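Local coordinates for beta-glucosidase (Saccharopolyspora erythraea D, PDB 5M6G), which probably hydrolyses terminal, non-reducing beta-D-glucosyl residues with release of beta-D-glucose, as a glycosyl hydrolase family 3 enzyme that binds magnesium ions, at residues A[310-315]-A[340-345]; A[461-466]-A[565-570]; A[153-158]-A[205-210]; A[165-170]-A[390-395]; A[541-546]-A[585-590]. All coordinates share one frame; numbering follows the deposited sequence. Where two conformers were deposited one is given.

Interaction 1. Residues A[310-315]-A[340-345]. With MG (magnesium ion), chain B; SOR (sorbitol), chain L.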
# COMPACT_ATOMS: atom_id res chain seq x y z
N ASP A 310 -5.41 11.67 6.38
CA ASP A 310 -5.24 10.32 6.91
C ASP A 310 -6.25 10.10 8.04
O ASP A 310 -7.00 11.00 8.43
CB ASP A 310 -3.80 10.08 7.37
CG ASP A 310 -3.38 8.60 7.26
OD1 ASP A 310 -4.25 7.70 7.36
OD2 ASP A 310 -2.16 8.34 7.07
N TYR A 311 -6.24 8.89 8.57
CA TYR A 311 -7.31 8.37 9.42
C TYR A 311 -7.24 9.00 10.80
O TYR A 311 -6.25 8.82 11.51
CB TYR A 311 -7.16 6.85 9.49
CG TYR A 311 -8.25 6.05 10.16
CD1 TYR A 311 -8.16 5.70 11.50
CD2 TYR A 311 -9.33 5.55 9.42
CE1 TYR A 311 -9.14 4.91 12.10
CE2 TYR A 311 -10.31 4.77 10.01
CZ TYR A 311 -10.21 4.45 11.35
OH TYR A 311 -11.19 3.67 11.92
N ASP A 312 -8.30 9.74 11.18
CA ASP A 312 -8.32 10.51 12.43
C ASP A 312 -7.05 11.36 12.56
O ASP A 312 -6.51 11.54 13.65
CB ASP A 312 -8.49 9.62 13.66
CG ASP A 312 -9.87 8.98 13.74
OD1 ASP A 312 -10.82 9.50 13.11
OD2 ASP A 312 -10.01 7.94 14.42
N ALA A 313 -6.58 11.90 11.44
CA ALA A 313 -5.33 12.65 11.45
C ALA A 313 -5.47 14.02 12.10
O ALA A 313 -4.51 14.51 12.71
CB ALA A 313 -4.81 12.82 10.03
N ILE A 314 -6.63 14.68 11.95
CA ILE A 314 -6.78 15.99 12.57
C ILE A 314 -6.79 15.87 14.08
O ILE A 314 -6.39 16.79 14.79
CB ILE A 314 -8.05 16.72 12.07
CG1 ILE A 314 -9.32 16.00 12.50
CG2 ILE A 314 -8.02 16.89 10.55
CD1 ILE A 314 -10.58 16.79 12.26
N ASP A 315 -7.25 14.72 14.60
CA ASP A 315 -7.22 14.47 16.04
C ASP A 315 -5.82 14.61 16.62
O ASP A 315 -5.66 14.99 17.78
CB ASP A 315 -7.72 13.06 16.35
CG ASP A 315 -9.05 12.75 15.70
OD1 ASP A 315 -9.36 13.33 14.63
OD2 ASP A 315 -9.77 11.90 16.27
N MET A 340 -11.01 11.93 6.74
CA MET A 340 -11.18 10.51 7.01
C MET A 340 -11.25 10.32 8.52
O MET A 340 -10.31 10.68 9.24
CB MET A 340 -10.01 9.72 6.42
CG MET A 340 -10.12 8.21 6.58
SD MET A 340 -8.55 7.42 6.12
CE MET A 340 -8.41 7.91 4.41
N MET A 341 -12.36 9.76 9.01
CA MET A 341 -12.58 9.66 10.44
C MET A 341 -13.19 8.32 10.80
O MET A 341 -13.96 7.74 10.03
CB MET A 341 -13.46 10.82 10.94
CG MET A 341 -14.87 10.84 10.34
SD MET A 341 -15.66 12.43 10.70
CE MET A 341 -14.75 13.53 9.60
N SER A 342 -12.84 7.83 12.00
CA SER A 342 -13.32 6.54 12.49
C SER A 342 -14.73 6.62 13.05
O SER A 342 -15.38 5.58 13.20
CB SER A 342 -12.38 5.99 13.57
OG SER A 342 -12.31 6.86 14.69
N SER A 343 -15.18 7.82 13.39
CA SER A 343 -16.48 8.08 13.99
C SER A 343 -16.61 9.58 14.17
O SER A 343 -15.74 10.33 13.72
CB SER A 343 -16.62 7.37 15.34
OG SER A 343 -15.64 7.87 16.25
N ARG A 344 -17.69 10.02 14.83
CA ARG A 344 -17.90 11.43 15.19
C ARG A 344 -18.19 12.31 13.97
O ARG A 344 -17.89 13.51 13.98
CB ARG A 344 -16.70 11.99 15.98
CG ARG A 344 -16.56 11.43 17.39
CD ARG A 344 -15.09 11.36 17.78
NE ARG A 344 -14.36 10.47 16.86
CZ ARG A 344 -13.11 10.68 16.47
NH1 ARG A 344 -12.52 9.84 15.63
NH2 ARG A 344 -12.45 11.75 16.91
N HIS A 345 -18.80 11.75 12.93
CA HIS A 345 -19.11 12.52 11.73
C HIS A 345 -20.05 13.69 12.03
O HIS A 345 -19.89 14.79 11.49
CB HIS A 345 -19.72 11.61 10.67
CG HIS A 345 -20.74 10.66 11.21
ND1 HIS A 345 -20.40 9.54 11.94
CD2 HIS A 345 -22.10 10.66 11.14
CE1 HIS A 345 -21.50 8.90 12.30
NE2 HIS A 345 -22.54 9.55 11.82
MG MG B . -6.70 16.36 19.30
C1 SOR L . -2.73 4.98 5.20
C2 SOR L . -4.01 4.17 5.14
C3 SOR L . -4.75 4.31 6.47
C4 SOR L . -5.84 3.25 6.60
C5 SOR L . -6.22 2.97 8.06
C6 SOR L . -7.03 1.68 8.09
O1 SOR L . -1.78 4.48 4.29
O2 SOR L . -4.82 4.63 4.07
O3 SOR L . -5.31 5.59 6.52
O4 SOR L . -6.98 3.65 5.88
O5 SOR L . -5.08 2.86 8.90
O6 SOR L . -7.07 1.16 9.41
O HOH W 1 -8.68 13.66 10.00
O HOH W 2 -7.92 16.68 21.17

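Interaction 2. Residues A[461-466]-A[565-570]. With MG (magnesium ion), chain G.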
# COMPACT_ATOMS: atom_id res chain seq x y z
N GLU A 461 -6.37 -17.36 -0.07
CA GLU A 461 -6.03 -18.36 -1.08
C GLU A 461 -4.69 -18.02 -1.72
O GLU A 461 -4.43 -16.88 -2.10
CB GLU A 461 -7.13 -18.47 -2.12
CG GLU A 461 -8.46 -18.91 -1.52
CD GLU A 461 -9.61 -18.93 -2.52
OE1 GLU A 461 -9.56 -18.16 -3.51
OE2 GLU A 461 -10.56 -19.71 -2.32
N GLY A 462 -3.83 -19.03 -1.83
CA GLY A 462 -2.54 -18.83 -2.44
C GLY A 462 -1.71 -20.09 -2.30
O GLY A 462 -2.21 -21.16 -1.95
N THR A 463 -0.44 -19.93 -2.63
CA THR A 463 0.53 -21.02 -2.62
C THR A 463 1.72 -20.61 -1.78
O THR A 463 2.29 -19.54 -2.01
CB THR A 463 0.98 -21.35 -4.05
OG1 THR A 463 -0.15 -21.74 -4.84
CG2 THR A 463 2.05 -22.45 -4.03
N THR A 464 2.10 -21.44 -0.81
CA THR A 464 3.25 -21.10 0.03
C THR A 464 4.55 -21.37 -0.71
O THR A 464 4.60 -22.02 -1.76
CB THR A 464 3.22 -21.87 1.36
OG1 THR A 464 3.55 -23.26 1.16
CG2 THR A 464 1.85 -21.77 2.02
N ILE A 465 5.64 -20.83 -0.16
CA ILE A 465 6.95 -21.02 -0.76
C ILE A 465 7.33 -22.50 -0.75
O ILE A 465 7.87 -23.02 -1.74
CB ILE A 465 7.99 -20.14 -0.04
CG1 ILE A 465 7.65 -18.66 -0.27
CG2 ILE A 465 9.40 -20.49 -0.50
CD1 ILE A 465 8.47 -17.66 0.54
N LEU A 466 7.02 -23.19 0.35
CA LEU A 466 7.28 -24.63 0.44
C LEU A 466 6.48 -25.41 -0.59
O LEU A 466 6.97 -26.39 -1.17
CB LEU A 466 6.94 -25.13 1.85
CG LEU A 466 6.94 -26.66 2.02
CD1 LEU A 466 8.36 -27.23 1.85
CD2 LEU A 466 6.34 -27.06 3.36
N GLU A 565 1.29 -15.64 -4.33
CA GLU A 565 1.83 -16.58 -5.31
C GLU A 565 3.27 -16.97 -4.95
O GLU A 565 4.24 -16.60 -5.62
CB GLU A 565 1.73 -16.00 -6.72
CG GLU A 565 0.31 -15.55 -7.07
CD GLU A 565 -0.76 -16.57 -6.66
OE1 GLU A 565 -0.61 -17.77 -6.98
OE2 GLU A 565 -1.74 -16.18 -6.00
N GLY A 566 3.39 -17.76 -3.88
CA GLY A 566 4.71 -18.15 -3.40
C GLY A 566 5.53 -18.95 -4.39
O GLY A 566 6.76 -19.00 -4.27
N GLN A 567 4.87 -19.58 -5.37
CA GLN A 567 5.59 -20.40 -6.34
C GLN A 567 6.58 -19.58 -7.17
O GLN A 567 7.53 -20.16 -7.73
CB GLN A 567 4.58 -21.14 -7.23
CG GLN A 567 3.77 -20.25 -8.15
CD GLN A 567 2.47 -19.67 -7.55
OE1 GLN A 567 2.31 -19.55 -6.33
NE2 GLN A 567 1.52 -19.33 -8.43
N GLY A 568 6.42 -18.26 -7.26
CA GLY A 568 7.41 -17.45 -7.96
C GLY A 568 8.78 -17.47 -7.30
O GLY A 568 9.79 -17.23 -7.97
N VAL A 569 8.84 -17.75 -6.00
CA VAL A 569 10.12 -17.90 -5.32
C VAL A 569 10.84 -19.14 -5.83
O VAL A 569 12.04 -19.09 -6.15
CB VAL A 569 9.93 -17.94 -3.80
CG1 VAL A 569 11.28 -18.12 -3.11
CG2 VAL A 569 9.24 -16.66 -3.32
N ALA A 570 10.13 -20.27 -5.90
CA ALA A 570 10.73 -21.49 -6.43
C ALA A 570 11.14 -21.32 -7.88
O ALA A 570 12.13 -21.92 -8.31
CB ALA A 570 9.76 -22.66 -6.30
MG MG G . -3.21 -22.22 -0.35
O HOH W 3 -5.13 -21.68 -1.35
O HOH W 4 -1.75 -19.74 -5.70
O HOH W 5 8.08 -21.36 -4.04
O HOH W 6 -4.16 -23.32 1.23
O HOH W 7 -3.71 -20.45 1.08
O HOH W 8 -3.01 -23.85 -1.65
O HOH W 9 -1.45 -22.55 0.60

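Interaction 3. Residues A[153-158]-A[205-210]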
# COMPACT_ATOMS: atom_id res chain seq x y z
N GLY A 153 12.36 -3.29 -10.85
CA GLY A 153 12.74 -2.27 -11.82
C GLY A 153 11.86 -2.24 -13.05
O GLY A 153 12.33 -1.81 -14.12
N ASN A 154 10.60 -2.66 -12.94
CA ASN A 154 9.72 -2.88 -14.09
C ASN A 154 8.44 -2.07 -13.92
O ASN A 154 7.44 -2.58 -13.39
CB ASN A 154 9.42 -4.37 -14.24
CG ASN A 154 8.66 -4.69 -15.49
OD1 ASN A 154 8.12 -3.80 -16.16
ND2 ASN A 154 8.59 -5.99 -15.82
N PRO A 155 8.41 -0.80 -14.36
CA PRO A 155 7.19 0.01 -14.20
C PRO A 155 6.01 -0.50 -14.99
O PRO A 155 4.86 -0.31 -14.57
CB PRO A 155 7.62 1.40 -14.71
CG PRO A 155 9.12 1.38 -14.71
CD PRO A 155 9.54 -0.04 -14.93
N ASP A 156 6.24 -1.12 -16.14
CA ASP A 156 5.12 -1.64 -16.92
C ASP A 156 4.40 -2.74 -16.15
O ASP A 156 3.17 -2.81 -16.15
CB ASP A 156 5.62 -2.14 -18.27
CG ASP A 156 4.49 -2.39 -19.23
OD1 ASP A 156 3.89 -1.39 -19.69
OD2 ASP A 156 4.21 -3.57 -19.52
N LEU A 157 5.17 -3.60 -15.47
CA LEU A 157 4.58 -4.64 -14.63
C LEU A 157 3.75 -4.05 -13.50
O LEU A 157 2.67 -4.55 -13.19
CB LEU A 157 5.69 -5.51 -14.05
CG LEU A 157 5.28 -6.60 -13.06
CD1 LEU A 157 4.56 -7.71 -13.80
CD2 LEU A 157 6.52 -7.13 -12.31
N VAL A 158 4.25 -2.99 -12.86
CA VAL A 158 3.52 -2.36 -11.77
C VAL A 158 2.22 -1.75 -12.30
O VAL A 158 1.17 -1.82 -11.65
CB VAL A 158 4.42 -1.32 -11.07
CG1 VAL A 158 3.60 -0.33 -10.22
CG2 VAL A 158 5.47 -2.05 -10.23
N SER A 205 9.12 7.48 -8.25
CA SER A 205 8.58 8.22 -9.38
C SER A 205 8.27 7.30 -10.56
O SER A 205 7.21 7.40 -11.18
CB SER A 205 9.55 9.32 -9.80
OG SER A 205 9.67 10.31 -8.80
N ALA A 206 9.20 6.40 -10.88
CA ALA A 206 8.96 5.47 -11.98
C ALA A 206 7.76 4.58 -11.70
O ALA A 206 7.00 4.25 -12.61
CB ALA A 206 10.21 4.63 -12.23
N MET A 207 7.56 4.20 -10.44
CA MET A 207 6.49 3.26 -10.13
C MET A 207 5.14 3.94 -9.90
O MET A 207 4.17 3.26 -9.55
CB MET A 207 6.88 2.40 -8.92
CG MET A 207 8.16 1.60 -9.14
SD MET A 207 8.07 0.58 -10.63
CE MET A 207 9.44 -0.55 -10.31
N THR A 208 5.05 5.26 -10.09
CA THR A 208 3.73 5.87 -10.12
C THR A 208 2.94 5.41 -11.33
O THR A 208 1.76 5.77 -11.46
CB THR A 208 3.84 7.41 -10.10
OG1 THR A 208 4.48 7.86 -11.30
CG2 THR A 208 4.61 7.88 -8.89
N SER A 209 3.55 4.62 -12.22
CA SER A 209 2.78 3.89 -13.22
C SER A 209 1.65 3.08 -12.60
O SER A 209 0.68 2.75 -13.29
CB SER A 209 3.73 2.98 -14.02
OG SER A 209 4.19 1.92 -13.21
N ALA A 210 1.74 2.77 -11.30
CA ALA A 210 0.60 2.16 -10.60
C ALA A 210 -0.65 3.02 -10.74
O ALA A 210 -1.77 2.49 -10.82
CB ALA A 210 0.94 1.96 -9.13

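Interaction 4. Residues A[165-170]-A[390-395]. With MG (magnesium ion), chain E.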
# COMPACT_ATOMS: atom_id res chain seq x y z
N THR A 165 -5.54 -4.97 -10.11
CA THR A 165 -6.09 -4.57 -8.82
C THR A 165 -7.39 -3.80 -9.01
O THR A 165 -8.39 -4.06 -8.34
CB THR A 165 -5.06 -3.73 -8.06
OG1 THR A 165 -3.92 -4.54 -7.76
CG2 THR A 165 -5.65 -3.21 -6.76
N ALA A 166 -7.39 -2.85 -9.95
CA ALA A 166 -8.58 -2.03 -10.17
C ALA A 166 -9.77 -2.88 -10.57
O ALA A 166 -10.90 -2.64 -10.12
CB ALA A 166 -8.28 -0.96 -11.22
N GLU A 167 -9.54 -3.90 -11.40
CA GLU A 167 -10.63 -4.80 -11.76
C GLU A 167 -11.21 -5.49 -10.54
O GLU A 167 -12.44 -5.59 -10.40
CB GLU A 167 -10.16 -5.85 -12.77
CG GLU A 167 -10.16 -5.38 -14.20
CD GLU A 167 -9.82 -6.50 -15.14
OE1 GLU A 167 -8.91 -7.29 -14.80
OE2 GLU A 167 -10.48 -6.62 -16.19
N GLU A 168 -10.35 -5.98 -9.63
CA GLU A 168 -10.86 -6.72 -8.49
C GLU A 168 -11.56 -5.81 -7.50
O GLU A 168 -12.51 -6.23 -6.83
CB GLU A 168 -9.73 -7.52 -7.83
CG GLU A 168 -9.09 -8.48 -8.82
CD GLU A 168 -8.31 -9.61 -8.16
OE1 GLU A 168 -8.35 -9.75 -6.92
OE2 GLU A 168 -7.67 -10.36 -8.91
N VAL A 169 -11.12 -4.55 -7.42
CA VAL A 169 -11.78 -3.57 -6.57
C VAL A 169 -13.12 -3.17 -7.18
O VAL A 169 -14.15 -3.13 -6.50
CB VAL A 169 -10.86 -2.35 -6.34
CG1 VAL A 169 -11.62 -1.19 -5.66
CG2 VAL A 169 -9.66 -2.77 -5.51
N ALA A 170 -13.13 -2.89 -8.48
CA ALA A 170 -14.36 -2.45 -9.13
C ALA A 170 -15.43 -3.53 -9.10
O ALA A 170 -16.63 -3.22 -9.10
CB ALA A 170 -14.08 -2.02 -10.57
N ARG A 390 -20.81 -6.25 -11.18
CA ARG A 390 -20.64 -7.65 -10.80
C ARG A 390 -20.15 -8.52 -11.95
O ARG A 390 -19.72 -9.65 -11.69
CB ARG A 390 -21.95 -8.17 -10.23
CG ARG A 390 -22.23 -7.49 -8.92
CD ARG A 390 -23.58 -7.81 -8.41
NE ARG A 390 -23.91 -6.95 -7.28
CZ ARG A 390 -23.91 -7.36 -6.02
NH1 ARG A 390 -23.60 -8.62 -5.73
NH2 ARG A 390 -24.24 -6.51 -5.06
N ASP A 391 -20.19 -8.04 -13.20
CA ASP A 391 -19.56 -8.78 -14.29
C ASP A 391 -18.07 -9.02 -14.04
O ASP A 391 -17.49 -9.90 -14.68
CB ASP A 391 -19.71 -8.03 -15.61
CG ASP A 391 -21.12 -8.06 -16.14
OD1 ASP A 391 -21.91 -8.93 -15.71
OD2 ASP A 391 -21.44 -7.20 -17.00
N LEU A 392 -17.45 -8.24 -13.15
CA LEU A 392 -16.02 -8.35 -12.89
C LEU A 392 -15.69 -9.27 -11.72
O LEU A 392 -14.51 -9.55 -11.49
CB LEU A 392 -15.44 -6.96 -12.62
CG LEU A 392 -15.41 -5.99 -13.80
CD1 LEU A 392 -14.88 -4.62 -13.36
CD2 LEU A 392 -14.58 -6.54 -14.95
N LEU A 393 -16.69 -9.74 -10.98
CA LEU A 393 -16.43 -10.66 -9.87
C LEU A 393 -15.65 -11.90 -10.29
O LEU A 393 -14.82 -12.37 -9.49
CB LEU A 393 -17.75 -11.04 -9.19
CG LEU A 393 -18.37 -9.96 -8.29
CD1 LEU A 393 -19.81 -10.30 -7.92
CD2 LEU A 393 -17.51 -9.73 -7.04
N PRO A 394 -15.84 -12.48 -11.48
CA PRO A 394 -15.01 -13.65 -11.85
C PRO A 394 -13.52 -13.33 -11.98
O PRO A 394 -12.71 -14.27 -11.97
CB PRO A 394 -15.60 -14.10 -13.19
CG PRO A 394 -17.01 -13.63 -13.15
CD PRO A 394 -16.94 -12.30 -12.45
N THR A 395 -13.13 -12.06 -12.09
CA THR A 395 -11.70 -11.77 -12.18
C THR A 395 -11.01 -11.85 -10.84
O THR A 395 -9.78 -11.88 -10.80
CB THR A 395 -11.44 -10.37 -12.78
OG1 THR A 395 -11.78 -9.36 -11.82
CG2 THR A 395 -12.25 -10.16 -14.04
MG MG E . -7.85 -8.70 -15.63
O HOH W 10 -8.13 -7.85 -17.75
O HOH W 11 -9.11 -10.12 -15.99
O HOH W 12 -6.14 -9.64 -16.47
O HOH W 13 -6.22 -7.17 -15.51

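Interaction 5. Residues A[541-546]-A[585-590]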
# COMPACT_ATOMS: atom_id res chain seq x y z
N GLY A 541 10.11 -7.12 5.10
CA GLY A 541 9.71 -5.86 4.50
C GLY A 541 10.83 -4.87 4.24
O GLY A 541 10.57 -3.74 3.82
N ARG A 542 12.08 -5.28 4.42
CA ARG A 542 13.19 -4.33 4.42
C ARG A 542 14.48 -5.13 4.51
O ARG A 542 14.44 -6.31 4.86
CB ARG A 542 13.08 -3.38 5.60
CG ARG A 542 12.89 -4.15 6.91
CD ARG A 542 12.59 -3.22 8.08
NE ARG A 542 11.63 -3.83 8.98
CZ ARG A 542 10.98 -3.20 9.95
NH1 ARG A 542 11.20 -1.89 10.16
NH2 ARG A 542 10.10 -3.86 10.68
N PRO A 543 15.64 -4.52 4.23
CA PRO A 543 16.90 -5.17 4.60
C PRO A 543 16.89 -5.54 6.07
O PRO A 543 16.30 -4.85 6.90
CB PRO A 543 17.96 -4.11 4.28
CG PRO A 543 17.31 -3.24 3.22
CD PRO A 543 15.85 -3.19 3.62
N LEU A 544 17.54 -6.67 6.39
CA LEU A 544 17.75 -7.10 7.76
C LEU A 544 19.24 -7.15 8.04
O LEU A 544 20.06 -7.31 7.13
CB LEU A 544 17.13 -8.49 8.01
CG LEU A 544 15.62 -8.61 7.81
CD1 LEU A 544 15.17 -10.05 8.15
CD2 LEU A 544 14.85 -7.57 8.63
N ASP A 545 19.59 -7.00 9.32
CA ASP A 545 20.99 -6.89 9.74
C ASP A 545 21.61 -8.28 9.81
O ASP A 545 21.45 -9.00 10.80
CB ASP A 545 21.05 -6.18 11.08
CG ASP A 545 22.45 -5.73 11.45
OD1 ASP A 545 23.38 -5.87 10.62
OD2 ASP A 545 22.61 -5.21 12.57
N ILE A 546 22.32 -8.67 8.75
CA ILE A 546 22.80 -10.04 8.57
C ILE A 546 24.29 -10.10 8.30
O ILE A 546 24.81 -11.19 8.02
CB ILE A 546 22.05 -10.74 7.43
CG1 ILE A 546 22.27 -9.93 6.15
CG2 ILE A 546 20.58 -10.92 7.78
CD1 ILE A 546 21.76 -10.56 4.94
N MET A 585 16.69 -0.64 -1.89
CA MET A 585 17.24 0.04 -0.73
C MET A 585 18.69 -0.41 -0.56
O MET A 585 19.04 -1.55 -0.89
CB MET A 585 16.47 -0.28 0.58
CG MET A 585 15.16 0.49 0.83
SD MET A 585 13.89 0.04 -0.35
CE MET A 585 12.37 0.71 0.36
N THR A 586 19.52 0.49 -0.05
CA THR A 586 20.89 0.13 0.31
C THR A 586 20.89 -0.79 1.53
O THR A 586 20.18 -0.54 2.51
CB THR A 586 21.69 1.41 0.59
OG1 THR A 586 21.79 2.19 -0.61
CG2 THR A 586 23.08 1.08 1.07
N TRP A 587 21.68 -1.85 1.49
CA TRP A 587 21.65 -2.88 2.52
C TRP A 587 22.78 -2.66 3.53
O TRP A 587 23.96 -2.71 3.16
CB TRP A 587 21.76 -4.27 1.90
CG TRP A 587 21.30 -5.37 2.81
CD1 TRP A 587 21.82 -5.71 4.03
CD2 TRP A 587 20.22 -6.30 2.56
NE1 TRP A 587 21.14 -6.79 4.56
CE2 TRP A 587 20.15 -7.16 3.68
CE3 TRP A 587 19.32 -6.47 1.51
CZ2 TRP A 587 19.20 -8.18 3.77
CZ3 TRP A 587 18.37 -7.49 1.61
CH2 TRP A 587 18.33 -8.33 2.72
N MET A 588 22.41 -2.49 4.80
CA MET A 588 23.35 -2.08 5.84
C MET A 588 24.43 -3.14 6.12
O MET A 588 24.17 -4.35 6.08
CB MET A 588 22.59 -1.79 7.14
CG MET A 588 22.07 -3.06 7.82
SD MET A 588 20.84 -2.82 9.10
CE MET A 588 19.33 -3.08 8.16
N ARG A 589 25.65 -2.66 6.43
CA ARG A 589 26.64 -3.51 7.09
C ARG A 589 26.32 -3.65 8.57
O ARG A 589 26.72 -4.63 9.21
CB ARG A 589 28.06 -2.94 6.96
CG ARG A 589 28.73 -3.18 5.64
CD ARG A 589 30.21 -2.78 5.69
NE ARG A 589 30.76 -2.75 4.34
CZ ARG A 589 31.13 -3.83 3.66
NH1 ARG A 589 31.01 -5.04 4.21
NH2 ARG A 589 31.61 -3.70 2.44
N SER A 590 25.63 -2.66 9.12
CA SER A 590 25.37 -2.59 10.54
C SER A 590 24.14 -1.73 10.77
O SER A 590 23.95 -0.73 10.07
CB SER A 590 26.58 -2.00 11.29
OG SER A 590 26.21 -1.59 12.58
O HOH W 14 23.73 -6.34 8.04
O HOH W 15 24.70 -4.39 13.66

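Interaction 1. Residues A[310-315]-A[340-345]
The loop that follows strand 306-308 runs beside the end of strand 339-341, Tyr311 facing Met340 and Asp312 facing Met341, with Asp312 N bonded to Met340 O (2.9 Å). Both belong to the N-terminal, TIM-barrel-type domain of family 3 and line its sorbitol pocket: Asp310 OD1 accepts from sorbitol O3 at 2.5 Å, and the sulfur of Met340 lies at the edge of the Tyr311 ring, a Met-aromatic contact 5.2 Å from the centroid. The carboxylate of Asp312 grips the turn after the strand with both oxygens. OD1 takes the N-H of Ser342 (2.8 Å, 161°), while the syn lone pair of OD2 receives Ser342 OG (2.6 Å). Arg344 closes a salt-bridge network in which its guanidinium edge meets two carboxylates, weakly through NH1 at Asp312 and firmly through NH2 at Asp315, the Asp315 carboxylate and the guanidinium standing 83° apart. Asp322 is a further partner of NH2. Beyond that pair, the backbone carbonyl of Asp315 binds a magnesium ion, O to metal 2.3 Å.

Interaction 2. Residues A[461-466]-A[565-570]
Thr463 and Glu565 form a single beta bridge just before two helices begin, and Gly566 N donates to Thr463 O at 2.8 Å with a bent N-H...O angle of 132°. Gly566 fits closely against Thr463 and Thr464, where a beta carbon would clash with the backbone of the other segment. Beside it the side chains of Thr463 and Gln567 cross at about a right angle, amide oxygen OE1 of Gln567 lying 3.2 Å from CB of Thr463. A sharp bend at chi2 (-87°) folds the amide of Gln567 back, and NE2 donates to the anti lone pair of Glu565 OE1 (3.0 Å) nearly in the amide plane. Water 4 joins the same carboxylate oxygen to Thr463 OG1, while Arg402 pairs with OE2. This belongs to the C-terminal domain of family 3, where the starts of helices 465-472 and 567-573 meet. With an alanine in place of Gln567, Glu565 OE1 would probably lose its amide donor and a gap open beside CB of Thr463. Further along, Ile465 and Val569 pack obliquely, CG1 against CG2 at 4.0 Å. Water 5 donates to both Ile465 O and Gly566 O and accepts from Ala570 N. At the other end, Gly462 O binds a magnesium ion at 2.2 Å, the remaining five ligands being waters.

Interaction 3. Residues A[153-158]-A[205-210]
The N-terminal turn of helix 155-170 packs against the type I beta turn, Ala206 to Ser209, that links helices 201-206 and 209-215 in the N-terminal domain. Met207, in the conformer given, one of two deposited, reaches across this junction, so its contacts are less certain than the rest. Its chain bends at chi2 (-55°), bringing the sulfur against two neighbours: SD lies 3.7 Å from CG2 of Val158 and equally close to CA of Pro155. The terminal methyl CE continues to the start of the helix, 3.6 Å from Asn154 N. Val158 crosses Met207 at about a right angle and uses its other branch elsewhere, CG1 resting on CB of Ala210 at 3.7 Å. One polar bond joins the segments: the hydroxyl of Ser209 donates to Pro155 O at 2.7 Å, tilted 28° from the carbonyl plane. CB of Pro155 also touches the turn, 3.6 Å from Ala206 O. The helix start is itself capped by Asn154, whose OD1 accepts from Leu157 N at 3.0 Å, approached from above the carbonyl plane, while its ND2 bonds to Glu411 of helix 399-412. Leu149 and Thr152 of helix 146-152 touch Val158 and Met207, and Ser205 and Thr208 rest on helix 261-268.

Interaction 4. Residues A[165-170]-A[390-395]
Leu392 and Ala170 make the apolar part of this contact, between the last turns of helix 155-170 and a 3-10 segment, 390-395: CD1 of Leu392 meets CB of Ala170 at 3.9 Å and lies 4.0 Å from Glu167 O. Thr395 packs on Glu167 and Glu168. Its hydroxyl sits between the backbone N and the carbonyl carbon (chi1 73°), donates to Leu392 O at 2.8 Å in the carbonyl plane, and approaches CB of Glu167 to 4.0 Å. The buried carboxylate of Glu168 passes obliquely by Thr395, OE2 lying 3.2 Å from Thr395 O; both atoms are acceptors, so the approach is not a bond. OE2 is instead gripped by His401, Thr141 and Gly397 N, donors that would probably offset the closeness of the two oxygens. Glu167 marks the looser, watery side. Its carboxylate reaches a magnesium ion, bound by OE1 at 1.9 Å, by four waters and by His401, whose two ring nitrogens thus serve the metal and Glu168, while OE2 of Glu167 takes a weak bond from water 10. The 3-10 segment lies in the loop between helix 363-379 and helix 399-412, and Arg390 and Leu393 rest on helix 101-116.

Interaction 5. Residues A[541-546]-A[585-590]
Pro543 sets its CA-CB edge over one face of the Trp587 indole, with CB 3.6 Å from CD2 and CA above the six-membered ring, 3.7 Å from its centroid and 5° off the normal, a CH-pi contact. The indole is carried there by a first torsion that sets CG anti to the backbone N (chi1 -161°). Its NE1 donates a weak, bent bond to Leu544 O (2.8 Å, 127°), while the side chains of Ile546 and Trp587 cross at about a right angle, CD1 of Ile546 coming to 3.7 Å from CZ2. A leucine in place of Trp587 would probably leave Leu544 O without this donor and CA and CB of Pro543 without their aromatic face. Met588, bent at chi3, places its methyl CE 3.7 Å from Pro543 O, a buried carbonyl with no polar partner in the model, and lays its sulfur across Asp545 at 3.9 Å from CB. The carboxylate of Asp545 is tied to the second segment by water 14, which donates to its OD1 and to Met588 O and accepts from Ile546 N. Phe606 packs edge-to-face with the indole, and Ala558 and Trp560 of strand 555-560 also touch it. The arrangement is a proline-tryptophan CH-pi packing of two irregular loops against the mixed sheet of the C-terminal family 3 domain.

Interactions 1, 3 and 4 involve the N-terminal domain, and interactions 2 and 5 the C-terminal one. Interactions 2 and 5 are buried, the other three partly so. Interactions 3 and 4 share helix 155-170, using its start and its end, with centres 21 Å apart. Helix 399-412 lies near interactions 2, 3 and 4, touching Gln567 and Leu157 and supplying His401 beside the two glutamates. Chemistry follows place: interaction 1, at the sorbitol pocket, relies on carboxylates and an arginine, interaction 5 on an aromatic face, interactions 2 and 3 on one backbone or hydroxyl bond each with apolar packing, and interaction 4 on packing alone beside a metal-bound glutamate. Atoms of interactions 1, 2 and 4 bind magnesium directly.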